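PDB 3QAC: 11S globulin seed storage protein from Amaranthus hypochondriacus, which probably serves as a nutrient reservoir of the seed, built of two cupin domains per subunit and forming trimers as the precursor and hexamers once mature. Local coordinates for residues Thr68-Glu72 against Ala170-Asp174; Cys90-Tyr94 against Asp126-Lys130; Val299-Gly305 against Glu446-Arg451; Ile418-Ile423 against Ala437-Phe442. One frame throughout, in Å; residues are numbered along the deposited sequence.

Contact 1: Thr68-Glu72 against Ala170-Asp174; sequences TSAPE and ANQLD
An Asx turn at Asn171 meets the connecting loop of Ser69, and the serine hydroxyl completes the grip on the turn's own acceptor. Asn171 OD1 takes the backbone N of Leu173 at 3.0 Å, which closes the turn, and Ser69 OG donates to the same OD1 at 2.7 Å. Both donors stand well above the plane of the amide, about 55° out of it, on opposite faces, so the oxygen is held between them. Ser69 OG points between its own N and carbonyl carbon (chi1 60°), which swings it across to the turn. The other end of the amide is tied down too: Asn171 ND2 donates to Asp174 O at 2.9 Å, the oxygen in the amide plane but the nitrogen above the carbonyl plane, and Thr166 O is a further partner. These loops close one end of the N-terminal cupin barrel, 68-72 leading from strand 61-68 into strand 72-78. Leu173 CD1 presses on Ser69 CB at 3.3 Å, tighter than normal packing, while Pro71 CG rests on Ala170 CB at 4.0 Å. Asn171 CA also makes a CA-H...O contact with Ser69 O at 3.4 Å. The second subunit packs Asn383 on Ser69, and its His345 binds Gln172 O.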
loop_
_atom_site.group_PDB
_atom_site.type_symbol
_atom_site.label_atom_id
_atom_site.label_comp_id
_atom_site.label_asym_id
_atom_site.label_seq_id
_atom_site.Cartn_x
_atom_site.Cartn_y
_atom_site.Cartn_z
ATOM N N THR A 68 6.371 -4.672 -18.362
ATOM C CA THR A 68 5.005 -4.562 -17.897
ATOM C C THR A 68 5.050 -3.770 -16.616
ATOM O O THR A 68 6.037 -3.827 -15.886
ATOM C CB THR A 68 4.334 -5.954 -17.689
ATOM O OG1 THR A 68 3.057 -5.792 -17.056
ATOM C CG2 THR A 68 5.210 -6.871 -16.846
ATOM N N SER A 69 3.997 -3.005 -16.366
ATOM C CA SER A 69 3.917 -2.145 -15.200
ATOM C C SER A 69 3.863 -2.940 -13.906
ATOM O O SER A 69 4.079 -2.385 -12.838
ATOM C CB SER A 69 2.670 -1.266 -15.290
ATOM O OG SER A 69 1.518 -2.086 -15.348
ATOM N N ALA A 70 3.561 -4.233 -13.991
ATOM C CA ALA A 70 3.555 -5.086 -12.793
ATOM C C ALA A 70 4.840 -5.913 -12.634
ATOM O O ALA A 70 5.433 -6.323 -13.629
ATOM C CB ALA A 70 2.354 -6.006 -12.809
ATOM N N PRO A 71 5.258 -6.179 -11.379
ATOM C CA PRO A 71 6.410 -7.050 -11.131
ATOM C C PRO A 71 6.017 -8.473 -11.488
ATOM O O PRO A 71 4.834 -8.804 -11.436
ATOM C CB PRO A 71 6.608 -6.975 -9.605
ATOM C CG PRO A 71 5.619 -5.996 -9.090
ATOM C CD PRO A 71 4.562 -5.828 -10.134
ATOM N N GLU A 72 6.988 -9.305 -11.828
ATOM C CA GLU A 72 6.697 -10.671 -12.206
ATOM C C GLU A 72 7.595 -11.600 -11.452
ATOM O O GLU A 72 8.734 -11.271 -11.157
ATOM C CB GLU A 72 6.969 -10.896 -13.684
ATOM C CG GLU A 72 6.269 -9.948 -14.611
ATOM C CD GLU A 72 6.550 -10.313 -16.029
ATOM O OE1 GLU A 72 7.737 -10.521 -16.348
ATOM O OE2 GLU A 72 5.593 -10.437 -16.818
ATOM N N ALA A 170 3.477 -1.642 -6.873
ATOM C CA ALA A 170 4.337 -1.153 -7.952
ATOM C C ALA A 170 3.581 -0.882 -9.259
ATOM O O ALA A 170 3.988 -0.037 -10.044
ATOM C CB ALA A 170 5.502 -2.106 -8.189
ATOM N N ASN A 171 2.503 -1.620 -9.503
ATOM C CA ASN A 171 1.680 -1.379 -10.681
ATOM C C ASN A 171 0.698 -0.234 -10.444
ATOM O O ASN A 171 -0.235 -0.367 -9.656
ATOM C CB ASN A 171 0.897 -2.629 -11.097
ATOM C CG ASN A 171 -0.092 -2.335 -12.245
ATOM O OD1 ASN A 171 0.185 -1.518 -13.118
ATOM N ND2 ASN A 171 -1.247 -2.974 -12.215
ATOM N N GLN A 172 0.913 0.887 -11.125
ATOM C CA GLN A 172 0.039 2.039 -10.948
ATOM C C GLN A 172 -0.937 2.236 -12.126
ATOM O O GLN A 172 -1.638 3.235 -12.198
ATOM C CB GLN A 172 0.870 3.294 -10.682
ATOM C CG GLN A 172 1.799 3.158 -9.453
ATOM C CD GLN A 172 2.372 4.492 -9.003
ATOM O OE1 GLN A 172 3.087 4.586 -8.002
ATOM N NE2 GLN A 172 2.075 5.524 -9.751
ATOM N N LEU A 173 -0.963 1.287 -13.053
ATOM C CA LEU A 173 -1.938 1.312 -14.141
ATOM C C LEU A 173 -3.147 0.494 -13.709
ATOM O O LEU A 173 -3.364 0.315 -12.535
ATOM C CB LEU A 173 -1.329 0.748 -15.418
ATOM C CG LEU A 173 -0.097 1.511 -15.917
ATOM C CD1 LEU A 173 0.637 0.731 -17.004
ATOM C CD2 LEU A 173 -0.496 2.883 -16.417
ATOM N N ASP A 174 -3.959 0.010 -14.641
ATOM C CA ASP A 174 -5.147 -0.740 -14.232
ATOM C C ASP A 174 -4.804 -2.059 -13.521
ATOM O O ASP A 174 -3.745 -2.647 -13.734
ATOM C CB ASP A 174 -6.056 -1.013 -15.426
ATOM C CG ASP A 174 -6.732 0.245 -15.967
ATOM O OD1 ASP A 174 -7.125 0.199 -17.146
ATOM O OD2 ASP A 174 -6.873 1.264 -15.244
#

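Contact 2: Cys90-Tyr94 against Asp126-Lys130; sequences CPETY and DQHQK
Thr93 and His128 hold the centre of two loop segments running in nearly opposite directions, and their backbones are joined only by weak polar contacts. His128 N reaches Thr93 O in a weak hydrogen bond of 3.5 Å, and Gln127 CA offers a CA-H...O contact to the same oxygen at 3.1 Å. In the reverse direction Thr93 N lies near His128 O at too poor an angle to bond; that carbonyl instead abuts Thr93 CB at 3.0 Å. One side-chain hydrogen bond stays within 126-130: His128 ND1 donates to Gln129 O at 3.1 Å, nearly in the ring plane, which fixes the turn of the imidazole. The aliphatic CG of Gln127 comes obliquely to the Tyr94 ring, 3.4 Å from CD1. Glu92, bent at chi2 (-55°), brings its carboxylate alongside the other segment, OE2 lying 3.6 Å from Gln129 CG. Gln129 OE1 touches Cys90 CB, whereas its NE2 bonds to Ile87 O. The disulfide of Cys90 to Cys283 is consistent with the acidic-to-basic chain link of this family. Both segments belong to the long connection between strands 80-86 and 131-135, where helices 417-420 and 434-442 of the second subunit dock.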
loop_
_atom_site.group_PDB
_atom_site.type_symbol
_atom_site.label_atom_id
_atom_site.label_comp_id
_atom_site.label_asym_id
_atom_site.label_seq_id
_atom_site.Cartn_x
_atom_site.Cartn_y
_atom_site.Cartn_z
ATOM N N CYS A 90 22.515 0.662 -14.845
ATOM C CA CYS A 90 23.488 -0.400 -14.621
ATOM C C CYS A 90 24.587 -0.349 -15.672
ATOM O O CYS A 90 24.372 0.164 -16.769
ATOM C CB CYS A 90 22.800 -1.763 -14.571
ATOM S SG CYS A 90 21.727 -1.951 -13.113
ATOM N N PRO A 91 25.772 -0.884 -15.338
ATOM C CA PRO A 91 26.976 -0.654 -16.141
ATOM C C PRO A 91 26.934 -1.388 -17.470
ATOM O O PRO A 91 26.496 -2.537 -17.511
ATOM C CB PRO A 91 28.097 -1.262 -15.281
ATOM C CG PRO A 91 27.459 -1.646 -13.959
ATOM C CD PRO A 91 26.018 -1.860 -14.263
ATOM N N GLU A 92 27.396 -0.738 -18.535
ATOM C CA GLU A 92 27.728 -1.452 -19.761
ATOM C C GLU A 92 28.860 -2.469 -19.521
ATOM O O GLU A 92 29.480 -2.514 -18.455
ATOM C CB GLU A 92 28.091 -0.483 -20.894
ATOM C CG GLU A 92 26.915 0.371 -21.411
ATOM C CD GLU A 92 25.705 -0.460 -21.871
ATOM O OE1 GLU A 92 25.592 -0.750 -23.086
ATOM O OE2 GLU A 92 24.859 -0.814 -21.016
ATOM N N THR A 93 29.127 -3.279 -20.532
ATOM C CA THR A 93 29.969 -4.445 -20.377
ATOM C C THR A 93 30.720 -4.665 -21.686
ATOM O O THR A 93 30.174 -4.389 -22.759
ATOM C CB THR A 93 29.082 -5.668 -20.058
ATOM O OG1 THR A 93 29.291 -6.087 -18.702
ATOM C CG2 THR A 93 29.351 -6.827 -21.026
ATOM N N TYR A 94 31.961 -5.152 -21.612
ATOM C CA TYR A 94 32.767 -5.347 -22.823
ATOM C C TYR A 94 33.532 -6.665 -22.830
ATOM O O TYR A 94 34.157 -7.026 -23.833
ATOM C CB TYR A 94 33.746 -4.188 -23.003
ATOM C CG TYR A 94 33.286 -2.897 -22.357
ATOM C CD1 TYR A 94 32.727 -1.877 -23.116
ATOM C CD2 TYR A 94 33.411 -2.703 -20.984
ATOM C CE1 TYR A 94 32.313 -0.698 -22.529
ATOM C CE2 TYR A 94 32.999 -1.533 -20.389
ATOM C CZ TYR A 94 32.449 -0.532 -21.163
ATOM O OH TYR A 94 32.036 0.641 -20.569
ATOM N N ASP A 126 31.246 -4.885 -28.962
ATOM C CA ASP A 126 29.902 -4.641 -28.454
ATOM C C ASP A 126 29.882 -4.334 -26.966
ATOM O O ASP A 126 30.744 -4.777 -26.209
ATOM C CB ASP A 126 28.992 -5.840 -28.732
ATOM C CG ASP A 126 27.511 -5.477 -28.679
ATOM O OD1 ASP A 126 26.687 -6.366 -28.368
ATOM O OD2 ASP A 126 27.175 -4.299 -28.950
ATOM N N GLN A 127 28.884 -3.559 -26.563
ATOM C CA GLN A 127 28.605 -3.317 -25.162
ATOM C C GLN A 127 27.131 -3.624 -24.919
ATOM O O GLN A 127 26.260 -3.256 -25.717
ATOM C CB GLN A 127 28.870 -1.859 -24.793
ATOM C CG GLN A 127 30.162 -1.270 -25.337
ATOM C CD GLN A 127 30.159 0.252 -25.276
ATOM O OE1 GLN A 127 30.712 0.919 -26.149
ATOM N NE2 GLN A 127 29.510 0.809 -24.251
ATOM N N HIS A 128 26.851 -4.299 -23.815
ATOM C CA HIS A 128 25.478 -4.500 -23.394
ATOM C C HIS A 128 25.429 -4.739 -21.895
ATOM O O HIS A 128 26.465 -4.864 -21.245
ATOM C CB HIS A 128 24.812 -5.637 -24.175
ATOM C CG HIS A 128 25.637 -6.880 -24.278
ATOM N ND1 HIS A 128 25.906 -7.687 -23.192
ATOM C CD2 HIS A 128 26.212 -7.482 -25.344
ATOM C CE1 HIS A 128 26.630 -8.722 -23.582
ATOM N NE2 HIS A 128 26.828 -8.622 -24.884
ATOM N N GLN A 129 24.233 -4.783 -21.332
ATOM C CA GLN A 129 24.136 -4.991 -19.898
ATOM C C GLN A 129 24.343 -6.459 -19.569
ATOM O O GLN A 129 24.453 -7.300 -20.466
ATOM C CB GLN A 129 22.798 -4.494 -19.349
ATOM C CG GLN A 129 22.754 -3.008 -19.023
ATOM C CD GLN A 129 21.515 -2.663 -18.224
ATOM O OE1 GLN A 129 21.087 -3.430 -17.351
ATOM N NE2 GLN A 129 20.917 -1.517 -18.526
ATOM N N LYS A 130 24.423 -6.757 -18.280
ATOM C CA LYS A 130 24.668 -8.118 -17.825
ATOM C C LYS A 130 23.631 -9.073 -18.400
ATOM O O LYS A 130 22.420 -8.842 -18.305
ATOM C CB LYS A 130 24.677 -8.200 -16.292
ATOM C CG LYS A 130 24.358 -9.593 -15.752
ATOM C CD LYS A 130 25.224 -9.963 -14.552
ATOM C CE LYS A 130 24.901 -9.115 -13.331
ATOM N NZ LYS A 130 25.833 -9.423 -12.202
#

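Contact 3: Val299-Gly305 against Glu446-Arg451; sequences VYTPEAG and ETTLFR
Thr301 OG1 lies among several polar groups: Leu449 O stands 3.1 Å from it, and a water 2.8 Å away accepts in turn from Thr447 N. The water links the strand to the start of the 446-451 segment. Thr301 OG1 sits anti to the carbonyl carbon (chi1 -59°), which leaves the CG2 methyl to meet Glu446 CG at 3.5 Å, the two side chains crossing at about a right angle. Apolar packing continues through Leu449, whose CD1 touches Val299 CG1 at 4.1 Å; Leu449 CD1 also lies against the carbonyl carbon of Gly305, 3.4 Å away. Ala304 CB lies against the Phe450 backbone. At the far end Arg451 NH1 donates to Glu303 O at 3.1 Å and 167°, the oxygen being at the edge of the guanidinium and nearly in its plane. The same oxygen also sits against the arginine's CD. With Arg451 shortened to an alanine, the Glu303 carbonyl would probably lose this donor and the turn at 302-304 would be held less firmly. Thr301 O accepts from both Ala304 N and Gly305 N, a classic beta bulge in the hairpin joining strands 299-301 and 305-310, which strand 449-450 of the opposing sheet packs against in the C-terminal cupin barrel.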
loop_
_atom_site.group_PDB
_atom_site.type_symbol
_atom_site.label_atom_id
_atom_site.label_comp_id
_atom_site.label_asym_id
_atom_site.label_seq_id
_atom_site.Cartn_x
_atom_site.Cartn_y
_atom_site.Cartn_z
ATOM N N VAL A 299 12.321 -27.674 4.084
ATOM C CA VAL A 299 11.670 -28.842 4.605
ATOM C C VAL A 299 12.060 -30.018 3.745
ATOM O O VAL A 299 11.994 -29.952 2.519
ATOM C CB VAL A 299 10.138 -28.677 4.591
ATOM C CG1 VAL A 299 9.467 -29.900 5.177
ATOM C CG2 VAL A 299 9.725 -27.420 5.359
ATOM N N TYR A 300 12.533 -31.069 4.399
ATOM C CA TYR A 300 12.558 -32.391 3.811
ATOM C C TYR A 300 11.963 -33.368 4.817
ATOM O O TYR A 300 12.128 -33.217 6.028
ATOM C CB TYR A 300 13.960 -32.847 3.424
ATOM C CG TYR A 300 13.955 -34.326 3.107
ATOM C CD1 TYR A 300 14.710 -35.231 3.845
ATOM C CD2 TYR A 300 13.139 -34.823 2.094
ATOM C CE1 TYR A 300 14.682 -36.595 3.556
ATOM C CE2 TYR A 300 13.094 -36.173 1.802
ATOM C CZ TYR A 300 13.868 -37.059 2.531
ATOM O OH TYR A 300 13.809 -38.402 2.223
ATOM N N THR A 301 11.245 -34.358 4.311
ATOM C CA THR A 301 10.784 -35.460 5.137
ATOM C C THR A 301 11.001 -36.729 4.335
ATOM O O THR A 301 10.438 -36.885 3.252
ATOM C CB THR A 301 9.295 -35.305 5.562
ATOM O OG1 THR A 301 9.131 -34.079 6.286
ATOM C CG2 THR A 301 8.868 -36.461 6.457
ATOM N N PRO A 302 11.860 -37.620 4.853
ATOM C CA PRO A 302 12.196 -38.931 4.290
ATOM C C PRO A 302 11.033 -39.591 3.559
ATOM O O PRO A 302 10.046 -39.973 4.188
ATOM C CB PRO A 302 12.559 -39.739 5.533
ATOM C CG PRO A 302 13.206 -38.727 6.433
ATOM C CD PRO A 302 12.543 -37.390 6.139
ATOM N N GLU A 303 11.165 -39.730 2.242
ATOM C CA GLU A 303 10.136 -40.367 1.427
ATOM C C GLU A 303 8.766 -39.710 1.590
ATOM O O GLU A 303 7.724 -40.371 1.534
ATOM C CB GLU A 303 10.069 -41.864 1.723
ATOM C CG GLU A 303 11.258 -42.642 1.164
ATOM C CD GLU A 303 11.250 -44.106 1.577
ATOM O OE1 GLU A 303 10.926 -44.389 2.754
ATOM O OE2 GLU A 303 11.574 -44.970 0.729
ATOM N N ALA A 304 8.780 -38.400 1.804
ATOM C CA ALA A 304 7.565 -37.597 1.769
ATOM C C ALA A 304 7.762 -36.549 0.685
ATOM O O ALA A 304 6.952 -36.426 -0.230
ATOM C CB ALA A 304 7.307 -36.950 3.110
ATOM N N GLY A 305 8.865 -35.813 0.797
ATOM C CA GLY A 305 9.292 -34.862 -0.213
ATOM C C GLY A 305 9.973 -33.629 0.371
ATOM O O GLY A 305 10.533 -33.660 1.471
ATOM N N GLU A 446 6.074 -35.935 11.818
ATOM C CA GLU A 446 6.693 -35.251 10.691
ATOM C C GLU A 446 6.361 -33.765 10.694
ATOM O O GLU A 446 5.409 -33.331 11.333
ATOM C CB GLU A 446 6.274 -35.878 9.362
ATOM C CG GLU A 446 6.823 -37.277 9.143
ATOM C CD GLU A 446 5.763 -38.344 9.344
ATOM O OE1 GLU A 446 5.114 -38.355 10.412
ATOM O OE2 GLU A 446 5.577 -39.168 8.422
ATOM N N THR A 447 7.172 -33.001 9.976
ATOM C CA THR A 447 6.982 -31.571 9.804
ATOM C C THR A 447 6.435 -31.287 8.409
ATOM O O THR A 447 7.152 -31.443 7.422
ATOM C CB THR A 447 8.324 -30.812 9.953
ATOM O OG1 THR A 447 8.698 -30.763 11.331
ATOM C CG2 THR A 447 8.188 -29.401 9.437
ATOM N N THR A 448 5.164 -30.889 8.334
ATOM C CA THR A 448 4.594 -30.296 7.116
ATOM C C THR A 448 4.363 -31.278 5.977
ATOM O O THR A 448 3.294 -31.280 5.370
ATOM C CB THR A 448 5.484 -29.150 6.579
ATOM O OG1 THR A 448 5.517 -28.082 7.529
ATOM C CG2 THR A 448 4.949 -28.626 5.248
ATOM N N LEU A 449 5.387 -32.072 5.662
ATOM C CA LEU A 449 5.300 -33.108 4.638
ATOM C C LEU A 449 5.296 -34.484 5.287
ATOM O O LEU A 449 6.150 -34.782 6.122
ATOM C CB LEU A 449 6.474 -32.999 3.681
ATOM C CG LEU A 449 6.519 -31.684 2.912
ATOM C CD1 LEU A 449 7.696 -31.672 1.968
ATOM C CD2 LEU A 449 5.223 -31.492 2.152
ATOM N N PHE A 450 4.324 -35.308 4.905
ATOM C CA PHE A 450 4.120 -36.623 5.502
ATOM C C PHE A 450 4.154 -37.700 4.446
ATOM O O PHE A 450 3.731 -37.486 3.314
ATOM C CB PHE A 450 2.740 -36.719 6.147
ATOM C CG PHE A 450 2.452 -35.646 7.139
ATOM C CD1 PHE A 450 1.144 -35.360 7.489
ATOM C CD2 PHE A 450 3.481 -34.926 7.728
ATOM C CE1 PHE A 450 0.867 -34.377 8.414
ATOM C CE2 PHE A 450 3.218 -33.931 8.643
ATOM C CZ PHE A 450 1.912 -33.652 8.994
ATOM N N ARG A 451 4.629 -38.876 4.827
ATOM C CA ARG A 451 4.469 -40.033 3.981
ATOM C C ARG A 451 3.099 -40.623 4.273
ATOM O O ARG A 451 2.750 -40.858 5.432
ATOM C CB ARG A 451 5.567 -41.056 4.232
ATOM C CG ARG A 451 5.590 -42.131 3.171
ATOM C CD ARG A 451 5.000 -41.594 1.868
ATOM N NE ARG A 451 4.631 -42.676 0.968
ATOM C CZ ARG A 451 5.484 -43.284 0.149
ATOM N NH1 ARG A 451 6.759 -42.910 0.116
ATOM N NH2 ARG A 451 5.061 -44.268 -0.637
HETATM O O HOH W 1 9.568 -34.122 9.010
#

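Contact 4: Ile418-Ile423 against Ala437-Phe442; sequences IRSLPI and AFGLKF
Lys441, on helix 434-442, threads its side chain into the bend between helices 417-420 and 423-430, within the helical arm that extends from the C-terminal cupin barrel in seed globulins. Its CB lies over one face of the adjoining Phe442 ring. Lys441 CG meets Ile418 CG2 at 4.0 Å, and Lys441 CD passes Ile423 CB at 4.1 Å. The chain then bends at chi3 (61°), which brings Lys441 CE to 3.1 Å from Leu421 O and turns NZ toward the carbonyls at the bend. There Lys441 NZ donates to Leu421 O, modelled at 2.5 Å, a length that is probably too short, approaching at a C=O...N angle of 155°, and more weakly to Arg419 O. Asp126 and Gln127 of the third subunit also bind NZ, so the buried ammonium has a carboxylate as well as carbonyls around it. Replacing Lys441 with a leucine would probably cost the Leu421 carbonyl its donor and strand the Asp126 charge of the third subunit without its mate. On the flank, Ile423 CG1 packs on Ala437 CB at 3.6 Å, and CD1 runs on to the backbone of Phe438; Ile418 and Leu440 cross at about a right angle. Pro422 stands at the N-cap of helix 423-430. Beside the lysine, the guanidinium of Arg419 receives the edge of the Phe442 ring on one face, CD1 standing 3.6 Å above its plane. A water in that guanidinium plane accepts from Arg419 NH2 at 2.8 Å and donates to Lys441 O at 2.6 Å.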
loop_
_atom_site.group_PDB
_atom_site.type_symbol
_atom_site.label_atom_id
_atom_site.label_comp_id
_atom_site.label_asym_id
_atom_site.label_seq_id
_atom_site.Cartn_x
_atom_site.Cartn_y
_atom_site.Cartn_z
ATOM N N ILE A 418 -2.151 -27.265 15.879
ATOM C CA ILE A 418 -2.606 -28.185 16.915
ATOM C C ILE A 418 -1.522 -28.431 17.968
ATOM O O ILE A 418 -1.768 -28.334 19.167
ATOM C CB ILE A 418 -3.052 -29.524 16.303
ATOM C CG1 ILE A 418 -4.259 -29.309 15.381
ATOM C CG2 ILE A 418 -3.376 -30.522 17.376
ATOM C CD1 ILE A 418 -5.397 -28.511 15.998
ATOM N N ARG A 419 -0.319 -28.752 17.511
ATOM C CA ARG A 419 0.772 -29.046 18.428
ATOM C C ARG A 419 1.176 -27.841 19.278
ATOM O O ARG A 419 1.634 -27.997 20.399
ATOM C CB ARG A 419 1.973 -29.563 17.660
ATOM C CG ARG A 419 3.107 -29.938 18.552
ATOM C CD ARG A 419 3.805 -31.158 18.014
ATOM N NE ARG A 419 5.167 -31.230 18.516
ATOM C CZ ARG A 419 5.971 -32.264 18.311
ATOM N NH1 ARG A 419 7.211 -32.243 18.804
ATOM N NH2 ARG A 419 5.526 -33.315 17.615
ATOM N N SER A 420 1.001 -26.640 18.737
ATOM C CA SER A 420 1.244 -25.423 19.496
ATOM C C SER A 420 0.190 -25.179 20.583
ATOM O O SER A 420 0.419 -24.398 21.506
ATOM C CB SER A 420 1.331 -24.218 18.563
ATOM O OG SER A 420 2.467 -24.318 17.721
ATOM N N LEU A 421 -0.954 -25.845 20.473
ATOM C CA LEU A 421 -2.020 -25.720 21.474
ATOM C C LEU A 421 -1.731 -26.506 22.752
ATOM O O LEU A 421 -1.352 -27.669 22.688
ATOM C CB LEU A 421 -3.353 -26.205 20.905
ATOM C CG LEU A 421 -3.941 -25.409 19.755
ATOM C CD1 LEU A 421 -5.209 -26.057 19.282
ATOM C CD2 LEU A 421 -4.187 -23.960 20.205
ATOM N N PRO A 422 -1.928 -25.872 23.921
ATOM C CA PRO A 422 -1.790 -26.593 25.185
ATOM C C PRO A 422 -2.802 -27.721 25.183
ATOM O O PRO A 422 -3.956 -27.485 24.818
ATOM C CB PRO A 422 -2.173 -25.541 26.232
ATOM C CG PRO A 422 -1.965 -24.242 25.563
ATOM C CD PRO A 422 -2.341 -24.478 24.134
ATOM N N ILE A 423 -2.385 -28.924 25.562
ATOM C CA ILE A 423 -3.258 -30.091 25.440
ATOM C C ILE A 423 -4.683 -29.911 26.029
ATOM O O ILE A 423 -5.658 -30.421 25.482
ATOM C CB ILE A 423 -2.576 -31.366 25.989
ATOM C CG1 ILE A 423 -3.513 -32.562 25.844
ATOM C CG2 ILE A 423 -2.153 -31.173 27.437
ATOM C CD1 ILE A 423 -2.814 -33.804 25.389
ATOM N N ALA A 437 -6.662 -36.124 22.871
ATOM C CA ALA A 437 -5.968 -34.881 22.597
ATOM C C ALA A 437 -4.483 -35.119 22.320
ATOM O O ALA A 437 -3.955 -34.636 21.320
ATOM C CB ALA A 437 -6.148 -33.918 23.765
ATOM N N PHE A 438 -3.818 -35.863 23.204
ATOM C CA PHE A 438 -2.391 -36.160 23.064
ATOM C C PHE A 438 -2.072 -36.717 21.691
ATOM O O PHE A 438 -1.201 -36.204 20.990
ATOM C CB PHE A 438 -1.939 -37.156 24.133
ATOM C CG PHE A 438 -0.436 -37.318 24.231
ATOM C CD1 PHE A 438 0.253 -38.139 23.342
ATOM C CD2 PHE A 438 0.281 -36.661 25.231
ATOM C CE1 PHE A 438 1.634 -38.292 23.438
ATOM C CE2 PHE A 438 1.661 -36.808 25.342
ATOM C CZ PHE A 438 2.341 -37.628 24.446
ATOM N N GLY A 439 -2.774 -37.773 21.308
ATOM C CA GLY A 439 -2.565 -38.382 20.010
ATOM C C GLY A 439 -2.871 -37.440 18.861
ATOM O O GLY A 439 -2.195 -37.458 17.821
ATOM N N LEU A 440 -3.906 -36.623 19.038
ATOM C CA LEU A 440 -4.200 -35.590 18.061
ATOM C C LEU A 440 -2.964 -34.704 17.907
ATOM O O LEU A 440 -2.591 -34.335 16.794
ATOM C CB LEU A 440 -5.403 -34.759 18.500
ATOM C CG LEU A 440 -5.831 -33.653 17.533
ATOM C CD1 LEU A 440 -6.024 -34.229 16.143
ATOM C CD2 LEU A 440 -7.104 -32.970 18.027
ATOM N N LYS A 441 -2.318 -34.386 19.026
ATOM C CA LYS A 441 -1.146 -33.524 18.998
ATOM C C LYS A 441 0.100 -34.207 18.453
ATOM O O LYS A 441 0.834 -33.607 17.670
ATOM C CB LYS A 441 -0.841 -32.943 20.380
ATOM C CG LYS A 441 -1.854 -31.922 20.857
ATOM C CD LYS A 441 -1.366 -31.173 22.095
ATOM C CE LYS A 441 -0.088 -30.402 21.825
ATOM N NZ LYS A 441 0.295 -29.556 22.992
ATOM N N PHE A 442 0.356 -35.448 18.855
ATOM C CA PHE A 442 1.690 -36.009 18.631
ATOM C C PHE A 442 1.781 -37.217 17.707
ATOM O O PHE A 442 2.871 -37.617 17.323
ATOM C CB PHE A 442 2.365 -36.299 19.967
ATOM C CG PHE A 442 2.486 -35.096 20.848
ATOM C CD1 PHE A 442 3.470 -34.144 20.616
ATOM C CD2 PHE A 442 1.616 -34.910 21.911
ATOM C CE1 PHE A 442 3.592 -33.028 21.431
ATOM C CE2 PHE A 442 1.731 -33.796 22.732
ATOM C CZ PHE A 442 2.722 -32.852 22.493
HETATM O O HOH W 2 3.077 -33.929 16.319
#

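In the fold
Contacts 1 and 2 belong to the N-terminal cupin domain, contact 2 nested within the loop that contact 1 closes and their centres 26 Å apart. In the C-terminal half, contact 4 is nested in the same way inside contact 3, with centres 19 Å apart and helix 434-442 leading on to strand 449-450. Contacts 2 and 4 are on opposite sides of the chain's centre, their own centres about 58 Å apart within one chain, yet they meet between subunits: 126-130 of one copy docks on the helices of contact 4 in the next, so the trimer is joined head to tail. Contact 1 also borders the second subunit, whereas contact 3, its centre about 37 Å away, lies mainly within its own chain.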